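Local coordinates for protein TssK C (Escherichia coli, PDB 5M2Y) that forms part of the type VI secretion baseplate, this C-terminal domain being the piece that probably docks it onto the membrane complex, at residues L32-M38 with L117-E123; L50-P56 with R108-P114; G69-V75 with Y90-S96. All blocks are in the same frame, centred on the assembly; numbering follows the deposited sequence.

Contact 1 (L32-M38 with L117-E123)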
loop_
_atom_site.group_PDB
_atom_site.type_symbol
_atom_site.label_atom_id
_atom_site.label_comp_id
_atom_site.label_asym_id
_atom_site.label_seq_id
_atom_site.Cartn_x
_atom_site.Cartn_y
_atom_site.Cartn_z
ATOM N N LEU A 32 2.342 1.481 -4.026
ATOM C CA LEU A 32 3.302 1.595 -2.943
ATOM C C LEU A 32 4.690 1.863 -3.518
ATOM O O LEU A 32 5.081 1.263 -4.522
ATOM C CB LEU A 32 3.330 0.299 -2.111
ATOM C CG LEU A 32 2.165 0.039 -1.162
ATOM C CD1 LEU A 32 2.219 -1.382 -0.620
ATOM C CD2 LEU A 32 2.125 1.076 -0.026
ATOM N N SER A 33 5.410 2.789 -2.894
ATOM C CA SER A 33 6.801 3.100 -3.242
ATOM C C SER A 33 7.600 2.618 -2.032
ATOM O O SER A 33 7.254 2.965 -0.905
ATOM C CB SER A 33 6.990 4.593 -3.484
ATOM O OG SER A 33 8.357 4.952 -3.513
ATOM N N VAL A 34 8.560 1.717 -2.260
ATOM C CA VAL A 34 9.293 1.055 -1.181
ATOM C C VAL A 34 10.802 1.221 -1.284
ATOM O O VAL A 34 11.376 1.019 -2.344
ATOM C CB VAL A 34 8.931 -0.462 -1.131
ATOM C CG1 VAL A 34 9.479 -1.142 0.120
ATOM C CG2 VAL A 34 7.427 -0.690 -1.262
ATOM N N ARG A 35 11.417 1.573 -0.161
ATOM C CA ARG A 35 12.863 1.637 -0.043
ATOM C C ARG A 35 13.222 0.758 1.126
ATOM O O ARG A 35 12.473 0.652 2.101
ATOM C CB ARG A 35 13.415 3.058 0.094
ATOM C CG ARG A 35 12.827 3.883 1.206
ATOM C CD ARG A 35 13.215 5.342 1.044
ATOM N NE ARG A 35 12.525 5.977 -0.079
ATOM C CZ ARG A 35 11.358 6.609 0.023
ATOM N NH1 ARG A 35 10.741 6.689 1.190
ATOM N NH2 ARG A 35 10.808 7.162 -1.045
ATOM N N SER A 36 14.335 0.071 0.984
ATOM C CA SER A 36 14.781 -0.852 1.998
ATOM C C SER A 36 16.287 -1.067 1.963
ATOM O O SER A 36 16.927 -0.746 0.972
ATOM C CB SER A 36 14.063 -2.177 1.815
ATOM O OG SER A 36 14.221 -2.894 3.012
ATOM N N SER A 37 16.847 -1.621 3.051
ATOM C CA SER A 37 18.261 -1.986 3.146
ATOM C C SER A 37 18.476 -3.312 2.381
ATOM O O SER A 37 19.604 -3.691 2.098
ATOM C CB SER A 37 18.686 -2.108 4.607
ATOM O OG SER A 37 17.827 -2.979 5.321
ATOM N N MET A 38 17.374 -4.000 2.037
ATOM C CA MET A 38 17.352 -5.242 1.261
ATOM C C MET A 38 17.720 -4.911 -0.194
ATOM O O MET A 38 17.244 -3.898 -0.715
ATOM C CB MET A 38 15.933 -5.833 1.300
ATOM C CG MET A 38 15.769 -7.176 0.648
ATOM S SD MET A 38 14.069 -7.714 0.741
ATOM C CE MET A 38 14.260 -9.351 0.467
ATOM N N LEU A 117 12.253 -7.585 6.077
ATOM C CA LEU A 117 12.375 -6.608 5.002
ATOM C C LEU A 117 13.444 -5.594 5.311
ATOM O O LEU A 117 13.845 -4.895 4.415
ATOM C CB LEU A 117 11.034 -5.894 4.713
ATOM C CG LEU A 117 10.020 -6.658 3.853
ATOM C CD1 LEU A 117 8.673 -5.998 3.868
ATOM C CD2 LEU A 117 10.490 -6.789 2.425
ATOM N N GLY A 118 13.942 -5.562 6.538
ATOM C CA GLY A 118 14.979 -4.641 6.961
ATOM C C GLY A 118 14.440 -3.283 7.325
ATOM O O GLY A 118 13.288 -3.157 7.722
ATOM N N ASP A 119 15.276 -2.263 7.102
ATOM C CA ASP A 119 14.943 -0.874 7.374
ATOM C C ASP A 119 14.016 -0.373 6.255
ATOM O O ASP A 119 14.421 0.454 5.443
ATOM C CB ASP A 119 16.233 -0.036 7.465
ATOM C CG ASP A 119 16.092 1.229 8.283
ATOM O OD1 ASP A 119 15.016 1.862 8.227
ATOM O OD2 ASP A 119 17.070 1.605 8.960
ATOM N N VAL A 120 12.747 -0.824 6.265
ATOM C CA VAL A 120 11.782 -0.506 5.211
ATOM C C VAL A 120 11.069 0.855 5.417
ATOM O O VAL A 120 10.762 1.264 6.538
ATOM C CB VAL A 120 10.791 -1.685 4.996
ATOM C CG1 VAL A 120 9.841 -1.828 6.174
ATOM C CG2 VAL A 120 10.029 -1.566 3.668
ATOM N N LYS A 121 10.850 1.556 4.303
ATOM C CA LYS A 121 10.083 2.794 4.267
ATOM C C LYS A 121 9.098 2.706 3.112
ATOM O O LYS A 121 9.465 2.352 1.996
ATOM C CB LYS A 121 10.962 4.065 4.254
ATOM C CG LYS A 121 10.254 5.419 4.061
ATOM C CD LYS A 121 9.104 5.711 5.009
ATOM C CE LYS A 121 8.276 6.858 4.493
ATOM N NZ LYS A 121 6.910 6.897 5.068
ATOM N N LEU A 122 7.834 2.976 3.431
ATOM C CA LEU A 122 6.703 2.927 2.504
ATOM C C LEU A 122 6.077 4.290 2.271
ATOM O O LEU A 122 5.907 5.061 3.206
ATOM C CB LEU A 122 5.603 2.043 3.095
ATOM C CG LEU A 122 5.626 0.538 2.919
ATOM C CD1 LEU A 122 6.912 -0.121 3.332
ATOM C CD2 LEU A 122 4.364 -0.081 3.528
ATOM N N GLU A 123 5.648 4.531 1.042
ATOM C CA GLU A 123 4.878 5.711 0.674
ATOM C C GLU A 123 3.711 5.211 -0.186
ATOM O O GLU A 123 3.913 4.315 -1.007
ATOM C CB GLU A 123 5.730 6.765 -0.033
ATOM C CG GLU A 123 6.735 7.424 0.896
ATOM C CD GLU A 123 7.463 8.638 0.330
ATOM O OE1 GLU A 123 7.505 8.794 -0.903
ATOM O OE2 GLU A 123 8.001 9.426 1.137
HETATM O O HOH W 1 9.039 4.681 0.272
#

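Contact 2 (L50-P56 with R108-P114)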
loop_
_atom_site.group_PDB
_atom_site.type_symbol
_atom_site.label_atom_id
_atom_site.label_comp_id
_atom_site.label_asym_id
_atom_site.label_seq_id
_atom_site.Cartn_x
_atom_site.Cartn_y
_atom_site.Cartn_z
ATOM N N LEU A 50 5.818 -10.750 1.359
ATOM C CA LEU A 50 6.097 -10.343 2.733
ATOM C C LEU A 50 5.129 -9.287 3.254
ATOM O O LEU A 50 4.701 -9.381 4.399
ATOM C CB LEU A 50 7.541 -9.865 2.890
ATOM C CG LEU A 50 8.607 -10.951 2.779
ATOM C CD1 LEU A 50 9.971 -10.357 2.666
ATOM C CD2 LEU A 50 8.562 -11.898 3.969
ATOM N N CYS A 51 4.792 -8.292 2.422
ATOM C CA CYS A 51 3.874 -7.238 2.819
ATOM C C CYS A 51 2.453 -7.748 2.768
ATOM O O CYS A 51 2.046 -8.326 1.764
ATOM C CB CYS A 51 4.060 -5.994 1.952
ATOM S SG CYS A 51 2.982 -4.617 2.399
ATOM N N LYS A 52 1.704 -7.519 3.846
ATOM C CA LYS A 52 0.318 -7.963 3.931
ATOM C C LYS A 52 -0.590 -6.806 4.288
ATOM O O LYS A 52 -0.302 -6.063 5.222
ATOM C CB LYS A 52 0.174 -9.082 4.975
ATOM C CG LYS A 52 1.036 -10.304 4.716
ATOM C CD LYS A 52 0.323 -11.339 3.838
ATOM C CE LYS A 52 1.327 -12.476 3.766
ATOM N NZ LYS A 52 1.520 -13.079 2.444
ATOM N N ALA A 53 -1.701 -6.669 3.565
ATOM C CA ALA A 53 -2.689 -5.652 3.875
ATOM C C ALA A 53 -3.505 -6.143 5.076
ATOM O O ALA A 53 -3.886 -7.316 5.150
ATOM C CB ALA A 53 -3.603 -5.443 2.684
ATOM N N GLY A 54 -3.704 -5.252 6.028
ATOM C CA GLY A 54 -4.464 -5.549 7.231
ATOM C C GLY A 54 -5.919 -5.191 7.056
ATOM O O GLY A 54 -6.281 -4.418 6.164
ATOM N N SER A 55 -6.762 -5.785 7.863
ATOM C CA SER A 55 -8.165 -5.530 7.773
ATOM C C SER A 55 -8.437 -4.131 8.273
ATOM O O SER A 55 -8.038 -3.804 9.339
ATOM C CB SER A 55 -8.926 -6.490 8.659
ATOM O OG SER A 55 -10.294 -6.256 8.587
ATOM N N PRO A 56 -9.123 -3.338 7.464
ATOM C CA PRO A 56 -9.450 -1.978 7.855
ATOM C C PRO A 56 -10.726 -1.924 8.717
ATOM O O PRO A 56 -10.993 -0.897 9.280
ATOM C CB PRO A 56 -9.739 -1.287 6.537
ATOM C CG PRO A 56 -10.168 -2.337 5.636
ATOM C CD PRO A 56 -9.557 -3.615 6.097
ATOM N N ARG A 108 -9.693 3.927 5.872
ATOM C CA ARG A 108 -8.375 3.534 6.338
ATOM C C ARG A 108 -7.778 2.340 5.613
ATOM O O ARG A 108 -8.495 1.475 5.115
ATOM C CB ARG A 108 -8.545 3.147 7.810
ATOM C CG ARG A 108 -7.289 3.000 8.629
ATOM C CD ARG A 108 -7.704 2.826 10.070
ATOM N NE ARG A 108 -8.352 1.554 10.327
ATOM C CZ ARG A 108 -7.827 0.562 11.043
ATOM N NH1 ARG A 108 -6.622 0.697 11.580
ATOM N NH2 ARG A 108 -8.504 -0.552 11.219
ATOM N N CYS A 109 -6.445 2.283 5.613
ATOM C CA CYS A 109 -5.732 1.126 5.097
ATOM C C CYS A 109 -4.524 0.860 5.985
ATOM O O CYS A 109 -3.981 1.790 6.580
ATOM C CB CYS A 109 -5.347 1.298 3.632
ATOM S SG CYS A 109 -4.185 2.644 3.328
ATOM N N THR A 110 -4.131 -0.406 6.108
ATOM C CA THR A 110 -2.987 -0.789 6.928
ATOM C C THR A 110 -2.138 -1.797 6.188
ATOM O O THR A 110 -2.662 -2.592 5.414
ATOM C CB THR A 110 -3.394 -1.365 8.293
ATOM O OG1 THR A 110 -4.035 -2.611 8.112
ATOM C CG2 THR A 110 -4.287 -0.440 9.106
ATOM N N PHE A 111 -0.825 -1.746 6.419
ATOM C CA PHE A 111 0.118 -2.677 5.809
ATOM C C PHE A 111 1.090 -3.172 6.836
ATOM O O PHE A 111 1.611 -2.402 7.635
ATOM C CB PHE A 111 0.891 -2.030 4.646
ATOM C CG PHE A 111 0.007 -1.420 3.594
ATOM C CD1 PHE A 111 -0.468 -2.182 2.537
ATOM C CD2 PHE A 111 -0.361 -0.084 3.669
ATOM C CE1 PHE A 111 -1.304 -1.611 1.578
ATOM C CE2 PHE A 111 -1.190 0.485 2.715
ATOM C CZ PHE A 111 -1.652 -0.277 1.669
ATOM N N TYR A 112 1.326 -4.469 6.800
ATOM C CA TYR A 112 2.275 -5.123 7.665
ATOM C C TYR A 112 3.534 -5.335 6.861
ATOM O O TYR A 112 3.482 -5.866 5.753
ATOM C CB TYR A 112 1.716 -6.472 8.154
ATOM C CG TYR A 112 2.759 -7.400 8.733
ATOM C CD1 TYR A 112 3.419 -7.080 9.916
ATOM C CD2 TYR A 112 3.068 -8.599 8.114
ATOM C CE1 TYR A 112 4.377 -7.925 10.454
ATOM C CE2 TYR A 112 4.019 -9.460 8.651
ATOM C CZ TYR A 112 4.673 -9.112 9.820
ATOM O OH TYR A 112 5.588 -9.960 10.393
ATOM N N THR A 113 4.662 -4.923 7.435
ATOM C CA THR A 113 5.966 -5.143 6.825
ATOM C C THR A 113 6.804 -5.871 7.867
ATOM O O THR A 113 7.115 -5.271 8.892
ATOM C CB THR A 113 6.607 -3.834 6.355
ATOM O OG1 THR A 113 6.727 -2.927 7.444
ATOM C CG2 THR A 113 5.849 -3.179 5.200
ATOM N N PRO A 114 7.146 -7.164 7.656
ATOM C CA PRO A 114 7.945 -7.887 8.659
ATOM C C PRO A 114 9.348 -7.327 8.773
ATOM O O PRO A 114 9.829 -6.701 7.834
ATOM C CB PRO A 114 7.965 -9.325 8.125
ATOM C CG PRO A 114 7.743 -9.191 6.671
ATOM C CD PRO A 114 6.835 -8.028 6.499
HETATM O O HOH W 2 -6.019 -2.218 4.520
HETATM O O HOH W 3 -5.278 -3.665 10.246
HETATM O O HOH W 4 -9.203 -3.254 11.800
#

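Contact 3 (G69-V75 with Y90-S96)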
loop_
_atom_site.group_PDB
_atom_site.type_symbol
_atom_site.label_atom_id
_atom_site.label_comp_id
_atom_site.label_asym_id
_atom_site.label_seq_id
_atom_site.Cartn_x
_atom_site.Cartn_y
_atom_site.Cartn_z
ATOM N N GLY A 69 -7.925 -10.304 -0.893
ATOM C CA GLY A 69 -8.181 -9.669 -2.181
ATOM C C GLY A 69 -7.234 -8.538 -2.531
ATOM O O GLY A 69 -7.561 -7.685 -3.362
ATOM N N VAL A 70 -6.054 -8.517 -1.883
ATOM C CA VAL A 70 -5.027 -7.524 -2.139
ATOM C C VAL A 70 -3.847 -8.257 -2.769
ATOM O O VAL A 70 -3.254 -9.125 -2.132
ATOM C CB VAL A 70 -4.625 -6.743 -0.869
ATOM C CG1 VAL A 70 -3.583 -5.674 -1.179
ATOM C CG2 VAL A 70 -5.842 -6.128 -0.198
ATOM N N ILE A 71 -3.563 -7.959 -4.045
ATOM C CA ILE A 71 -2.443 -8.567 -4.742
ATOM C C ILE A 71 -1.460 -7.448 -5.006
ATOM O O ILE A 71 -1.806 -6.462 -5.641
ATOM C CB ILE A 71 -2.836 -9.306 -6.044
ATOM C CG1 ILE A 71 -3.887 -10.382 -5.776
ATOM C CG2 ILE A 71 -1.598 -9.931 -6.704
ATOM C CD1 ILE A 71 -4.614 -10.891 -7.040
ATOM N N ILE A 72 -0.251 -7.595 -4.482
ATOM C CA ILE A 72 0.808 -6.614 -4.661
ATOM C C ILE A 72 1.597 -7.042 -5.887
ATOM O O ILE A 72 2.125 -8.143 -5.924
ATOM C CB ILE A 72 1.662 -6.481 -3.374
ATOM C CG1 ILE A 72 0.792 -5.936 -2.214
ATOM C CG2 ILE A 72 2.879 -5.588 -3.621
ATOM C CD1 ILE A 72 1.445 -5.987 -0.824
ATOM N N ARG A 73 1.629 -6.186 -6.906
ATOM C CA ARG A 73 2.351 -6.514 -8.134
ATOM C C ARG A 73 3.492 -5.546 -8.389
ATOM O O ARG A 73 3.259 -4.334 -8.403
ATOM C CB ARG A 73 1.421 -6.501 -9.350
ATOM C CG ARG A 73 0.194 -7.359 -9.225
ATOM C CD ARG A 73 -0.449 -7.588 -10.575
ATOM N NE ARG A 73 -1.745 -8.254 -10.456
ATOM C CZ ARG A 73 -1.897 -9.569 -10.456
ATOM N NH1 ARG A 73 -0.860 -10.374 -10.588
ATOM N NH2 ARG A 73 -3.117 -10.083 -10.336
ATOM N N PRO A 74 4.718 -6.052 -8.656
ATOM C CA PRO A 74 5.810 -5.131 -8.977
ATOM C C PRO A 74 5.534 -4.478 -10.329
ATOM O O PRO A 74 5.012 -5.124 -11.235
ATOM C CB PRO A 74 7.044 -6.032 -9.001
ATOM C CG PRO A 74 6.539 -7.358 -9.342
ATOM C CD PRO A 74 5.178 -7.456 -8.710
ATOM N N VAL A 75 5.799 -3.179 -10.420
ATOM C CA VAL A 75 5.574 -2.416 -11.644
ATOM C C VAL A 75 6.878 -1.746 -12.067
ATOM O O VAL A 75 7.758 -1.493 -11.231
ATOM C CB VAL A 75 4.417 -1.389 -11.550
ATOM C CG1 VAL A 75 3.065 -2.069 -11.347
ATOM C CG2 VAL A 75 4.669 -0.385 -10.440
ATOM N N TYR A 90 8.596 -0.014 -6.969
ATOM C CA TYR A 90 7.189 0.361 -7.049
ATOM C C TYR A 90 6.295 -0.838 -7.228
ATOM O O TYR A 90 6.677 -1.808 -7.878
ATOM C CB TYR A 90 6.960 1.435 -8.123
ATOM C CG TYR A 90 7.760 2.694 -7.840
ATOM C CD1 TYR A 90 9.085 2.804 -8.235
ATOM C CD2 TYR A 90 7.208 3.738 -7.125
ATOM C CE1 TYR A 90 9.839 3.938 -7.932
ATOM C CE2 TYR A 90 7.950 4.874 -6.815
ATOM C CZ TYR A 90 9.265 4.972 -7.224
ATOM O OH TYR A 90 10.009 6.088 -6.913
ATOM N N PHE A 91 5.134 -0.793 -6.580
ATOM C CA PHE A 91 4.175 -1.884 -6.617
ATOM C C PHE A 91 2.763 -1.374 -6.728
ATOM O O PHE A 91 2.406 -0.414 -6.067
ATOM C CB PHE A 91 4.280 -2.747 -5.350
ATOM C CG PHE A 91 5.656 -3.285 -5.043
ATOM C CD1 PHE A 91 6.570 -2.531 -4.328
ATOM C CD2 PHE A 91 6.040 -4.551 -5.470
ATOM C CE1 PHE A 91 7.860 -3.019 -4.080
ATOM C CE2 PHE A 91 7.330 -5.039 -5.213
ATOM C CZ PHE A 91 8.235 -4.270 -4.519
ATOM N N ALA A 92 1.960 -2.026 -7.543
ATOM C CA ALA A 92 0.554 -1.687 -7.652
ATOM C C ALA A 92 -0.234 -2.535 -6.692
ATOM O O ALA A 92 0.112 -3.685 -6.455
ATOM C CB ALA A 92 0.062 -1.960 -9.056
ATOM N N LEU A 93 -1.301 -1.960 -6.134
ATOM C CA LEU A 93 -2.223 -2.724 -5.315
ATOM C C LEU A 93 -3.364 -3.146 -6.240
ATOM O O LEU A 93 -4.122 -2.309 -6.721
ATOM C CB LEU A 93 -2.759 -1.913 -4.137
ATOM C CG LEU A 93 -1.751 -1.403 -3.108
ATOM C CD1 LEU A 93 -2.489 -0.734 -1.970
ATOM C CD2 LEU A 93 -0.858 -2.532 -2.569
ATOM N N ASP A 94 -3.412 -4.438 -6.558
ATOM C CA ASP A 94 -4.458 -4.998 -7.402
ATOM C C ASP A 94 -5.537 -5.423 -6.404
ATOM O O ASP A 94 -5.432 -6.468 -5.763
ATOM C CB ASP A 94 -3.934 -6.181 -8.238
ATOM C CG ASP A 94 -4.908 -6.675 -9.298
ATOM O OD1 ASP A 94 -6.069 -6.225 -9.300
ATOM O OD2 ASP A 94 -4.518 -7.547 -10.097
ATOM N N LEU A 95 -6.543 -4.559 -6.236
ATOM C CA LEU A 95 -7.618 -4.772 -5.281
ATOM C C LEU A 95 -8.857 -5.413 -5.872
ATOM O O LEU A 95 -9.299 -5.041 -6.957
ATOM C CB LEU A 95 -8.004 -3.449 -4.616
ATOM C CG LEU A 95 -6.875 -2.617 -3.956
ATOM C CD1 LEU A 95 -7.362 -1.218 -3.562
ATOM C CD2 LEU A 95 -6.261 -3.356 -2.768
ATOM N N SER A 96 -9.437 -6.354 -5.124
ATOM C CA SER A 96 -10.713 -6.983 -5.469
ATOM C C SER A 96 -11.794 -5.926 -5.182
ATOM O O SER A 96 -11.510 -4.907 -4.543
ATOM C CB SER A 96 -10.950 -8.222 -4.610
ATOM O OG SER A 96 -11.238 -7.896 -3.263
HETATM O O HOH W 5 9.812 -0.685 -9.529
#

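Contact 1 (L32-M38 with L117-E123)
Two cationic side chains, Arg35 and Lys121, lie side by side and point the same way across a hydrogen-bonded antiparallel pair, an arrangement that like charges would seem to disfavour. The contact is made by carbon: Lys121 CG sits at the edge of the Arg35 guanidinium, 3.2 Å from Arg35 NH1. The ammonium turns elsewhere, because the lysine chain bends at chi2 (53°) and carries Lys121 NZ to Leu122 O, to which it donates. NZ of Lys121 then lies 5.5 Å from Arg35 NH1. Glu123 probably eases the charge further. Its carboxylate, turned 87° from the guanidinium plane, forms only a long salt bridge, Arg35 NH2 to Glu123 OE1 at 3.7 Å, while Arg35 NE is held by Asn88. A water beside this group donates to both Ser33 O and Lys121 O, bridging the strands on the face that carries Arg35 and Lys121.

The framework is a regular antiparallel pairing of strands 28-35 and 121-128 within the single large sheet of the domain. Ser33 with Glu123 and Arg35 with Lys121 each exchange two backbone bonds, of which Arg35 N to Lys121 O is nearly straight, at 169°. Val34 and Leu122 project from the opposite face to the charged group. There Val34 CG1 packs against Leu122 CD1 at 4.2 Å, and helix 40-50 lies over Val34 through Leu43 and Phe47.

Beyond the strand ends, a serine takes over from regular pairing. In the modelled conformer of Asp119, which is the centre of an inverse gamma turn, Ser37 OG accepts the Asp119 N-H, with OG and N 3.2 Å apart. Nearby, the extended Met38 chain brings SD against Leu117 CD2.

Contact 2 (L50-P56 with R108-P114)
At the Tyr112 ring, Lys52 CB meets the edge near the ring plane, while Pro114 N of the same segment stands over one face, displaced toward the rim. The Phe111 ring projects to the other side of the sheet, where Cys51 SG approaches it obliquely, 5.4 Å from the centroid, and touches Phe111 CB. The third flat group, the guanidinium of Arg108, receives Pro56 O and a water at its edge. Arg108 NH2 donates to Pro56 O at 3.2 Å from above the carbonyl plane, whereas NH1 is engaged in a salt bridge with Glu16.

Strand 52-54, outermost in the sheet within this chain, runs antiparallel to 108-112; beyond it, Ala53 and Ser55 make backbone bonds with Leu67 and Val65. Lys52 and Tyr112 exchange two backbone bonds, the shorter being Tyr112 N to Lys52 O at 2.8 Å. Gly54 N donates to Thr110 O, but the return link goes through water, which accepts from Thr110 N and donates to Gly54 O. With OG1 set between the backbone N and the carbonyl carbon (chi1 68°), Thr110 lays it 3.1 Å from Gly54 CA. Ser55 O accepts from two more waters, one joined to Thr110 OG1 and the other weakly to Arg108 NH2.

Linkage thus passes from direct backbone bonds at Lys52 to a water bridge at Gly54, then to arginine and side-chain water contacts at Ser55 and Pro56.

Contact 3 (G69-V75 with Y90-S96)
Different first torsions bring Arg73 and Asp94 together: the arginine leaves with CG anti to its carbonyl carbon (chi1 -54°) and runs extended to NE, whereas the aspartate places CG anti to its nitrogen (chi1 -171°). The guanidinium meets Asp94 side-on. Arg73 NE and Arg73 NH2 each donate to Asp94 OD2 at 2.9 Å, the oxygen lying in the guanidinium plane. Asp94 OD2 receives NE on its anti lone pair, while NH2 also comes from the anti side, 26° out of the carboxylate plane. Ile71 CG2 rests over the centre of one guanidinium face, 3.8 Å above it, so the group is gripped at its edge and backed by a methyl. On this same side of the sheet, Val75 CG1 packs on Ala92 CB.

The other side is apolar. Ile72 touches two neighbours at once, CG2 reaching Phe91 CB at 3.6 Å and CG1 reaching Leu93 CD2 at 3.8 Å. Pro74 CB lies near Phe91 CE2, and Val70 runs alongside Leu95.

Backbone pairing is continuous from Ser96 N to Gly69 O through the two-bond pairs Ile71-Asp94 and Arg73-Ala92. Ser96 also begins the next element, its OG capping Ala99 N. The whole is an antiparallel pair at the margin of a mixed alpha-beta domain, one face packed under helices 40-50 and 97-106, the other bearing the cross-strand salt bridge.

All three contacts are antiparallel strand pairs of one sheet, but their places differ. Contact 1 joins two interior strands, whereas contacts 2 and 3 each attach an outermost strand, 52-54 and 70-75. By share of buried residues contact 2 is the most enclosed, contact 1 intermediate and contact 3 the most superficial. Their apolar faces converge: Leu122 meets Phe111 and Thr113, Val34 meets Phe91, and Phe111 reaches Leu93. Strands 28-35 and 89-95 are neighbours, so contacts 1 and 3 form a continuous run, and along the chain contact 3 is nested within contact 2, itself within contact 1. Their polar chemistry diverges: a long salt bridge beside a lysine in contact 1, water bridges in contact 2 and a tight salt bridge in contact 3.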